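Local coordinates for pectate lyase (Cellvibrio cellulosa, PDB 1GXM), which cleaves pectate (polygalacturonic acid) by anti-beta-elimination, the chain here being the family 10 catalytic module of a longer, multi-module protein, at residues T257-S260 with S261-A264. Sequence-based numbering, arbitrary orientation.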
ATOM      1  N   THR A 257      13.221 -13.182  15.274  1.00  9.65           N
ATOM      2  CA  THR A 257      12.065 -13.228  14.419  1.00  9.87           C
ATOM      3  C   THR A 257      10.842 -12.874  15.241  1.00  9.46           C
ATOM      4  O   THR A 257      10.847 -12.973  16.464  1.00 10.02           O
ATOM      5  CB  THR A 257      11.971 -14.605  13.771  1.00 10.73           C
ATOM      6  OG1 THR A 257      11.177 -14.521  12.575  1.00 12.53           O
ATOM      7  CG2 THR A 257      11.316 -15.633  14.683  1.00 12.05           C
ATOM      8  N   TYR A 258       9.785 -12.508  14.544  1.00  8.99           N
ATOM      9  CA  TYR A 258       8.514 -12.202  15.170  1.00  9.13           C
ATOM     10  C   TYR A 258       7.605 -13.411  15.024  1.00 10.67           C
ATOM     11  O   TYR A 258       7.287 -13.836  13.926  1.00 10.48           O
ATOM     12  CB  TYR A 258       7.860 -10.984  14.515  1.00  8.66           C
ATOM     13  CG  TYR A 258       6.751 -10.395  15.349  1.00  9.08           C
ATOM     14  CD1 TYR A 258       5.438 -10.843  15.233  1.00  9.40           C
ATOM     15  CD2 TYR A 258       7.013  -9.395  16.255  1.00  8.25           C
ATOM     16  CE1 TYR A 258       4.437 -10.303  15.997  1.00  9.05           C
ATOM     17  CE2 TYR A 258       6.012  -8.842  17.012  1.00  8.31           C
ATOM     18  CZ  TYR A 258       4.735  -9.312  16.895  1.00  9.14           C
ATOM     19  OH  TYR A 258       3.758  -8.711  17.653  1.00  9.50           O
ATOM     20  N   ASP A 259       7.205 -13.971  16.149  1.00 12.71           N
ATOM     21  CA  ASP A 259       6.374 -15.151  16.163  1.00 14.38           C
ATOM     22  C   ASP A 259       5.094 -14.804  16.899  1.00 15.41           C
ATOM     23  O   ASP A 259       5.066 -14.763  18.124  1.00 15.24           O
ATOM     24  CB  ASP A 259       7.129 -16.304  16.809  1.00 14.90           C
ATOM     25  CG  ASP A 259       6.399 -17.614  16.667  1.00 16.50           C
ATOM     26  OD1 ASP A 259       5.190 -17.583  16.414  1.00 17.13           O
ATOM     27  OD2 ASP A 259       6.992 -18.691  16.805  1.00 19.36           O
ATOM     28  N   SER A 260       4.043 -14.508  16.153  1.00 16.82           N
ATOM     29  CA  SER A 260       2.801 -14.048  16.760  1.00 18.67           C
ATOM     30  C   SER A 260       2.195 -15.112  17.681  1.00 18.53           C
ATOM     31  O   SER A 260       1.449 -14.776  18.590  1.00 18.97           O
ATOM     32  CB  SER A 260       1.788 -13.617  15.706  1.00 19.94           C
ATOM     33  OG  SER A 260       1.313 -14.720  14.980  1.00 23.70           O
ATOM     34  N   SER A 261       2.540 -16.380  17.454  1.00 18.80           N
ATOM     35  CA  SER A 261       2.075 -17.479  18.321  1.00 18.92           C
ATOM     36  C   SER A 261       2.615 -17.381  19.748  1.00 17.75           C
ATOM     37  O   SER A 261       2.080 -18.000  20.680  1.00 18.41           O
ATOM     38  CB  SER A 261       2.449 -18.847  17.731  1.00 19.51           C
ATOM     39  OG  SER A 261       3.755 -19.275  18.107  1.00 21.86           O
ATOM     40  N   LEU A 262       3.676 -16.607  19.922  1.00 15.60           N
ATOM     41  CA  LEU A 262       4.349 -16.430  21.188  1.00 14.41           C
ATOM     42  C   LEU A 262       4.018 -15.067  21.778  1.00 13.56           C
ATOM     43  O   LEU A 262       4.601 -14.678  22.765  1.00 12.50           O
ATOM     44  CB  LEU A 262       5.857 -16.596  21.025  1.00 14.41           C
ATOM     45  CG  LEU A 262       6.258 -17.933  20.371  1.00 15.97           C
ATOM     46  CD1 LEU A 262       7.745 -18.057  20.224  1.00 16.93           C
ATOM     47  CD2 LEU A 262       5.700 -19.110  21.148  1.00 18.25           C
ATOM     48  N   ALA A 263       3.047 -14.378  21.185  1.00 13.73           N
ATOM     49  CA  ALA A 263       2.742 -13.013  21.617  1.00 14.18           C
ATOM     50  C   ALA A 263       2.182 -12.867  23.027  1.00 14.94           C
ATOM     51  O   ALA A 263       2.237 -11.780  23.583  1.00 14.89           O
ATOM     52  CB  ALA A 263       1.821 -12.317  20.609  1.00 14.65           C
ATOM     53  N   ALA A 264       1.652 -13.934  23.608  1.00 15.32           N
ATOM     54  CA  ALA A 264       1.091 -13.860  24.961  1.00 16.06           C
ATOM     55  C   ALA A 264       2.077 -13.195  25.894  1.00 15.08           C
ATOM     56  O   ALA A 264       1.687 -12.421  26.757  1.00 15.54           O
ATOM     57  CB  ALA A 264       0.754 -15.235  25.501  1.00 16.97           C
TER
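Asp-259 and Ser-261 meet through two complementary rotations: CG of Asp-259 lies anti to its backbone N (chi1 -171°), which swings the carboxylate forward along the chain, while OG of Ser-261 is turned between its own N and carbonyl carbon (chi1 87°), back toward that carboxylate. The hydroxyl donates to Asp-259 OD1, with 2.8 Å between it and Ser-261 OG, approaching from above the carboxylate plane, 44° out of it. The same oxygen also receives a weak, bent bond from the backbone, with 3.1 Å between Ser-261 N and Asp-259 OD1, an Asx turn closed only loosely. The side chain of Leu-262 runs obliquely across that of Asp-259, with CD1 3.6 Å from Asp-259 OD2 and CG 3.7 Å from Asp-259 CG, so the acid is touched by a hydroxyl and by a hydrocarbon branch. The backbone itself makes two successive turns of 3-10 type: Leu-262 N donates to Asp-259 O at 2.9 Å, and Ala-263 N to Ser-260 O at 3.1 Å. The methyl CB of Ala-263 sits 3.2 Å from that Ser-260 O.

The turn follows strand 256-258 and begins the connection to its antiparallel partner, strand 268-271, at the protein surface; the centre of the contact lies about 24 Å from the centre of the chain. Leu-262 also touches Val-269 of the partner strand, and Arg-309 binds the carbonyl oxygens of Ala-263 and Ala-264 where the chain leaves the turn. With OD1 taking both the hydroxyl and the weaker N-H of a single serine, the Asp-259 carboxylate is tied to the start of the turn, and these donors would be expected to help stabilise its negative charge.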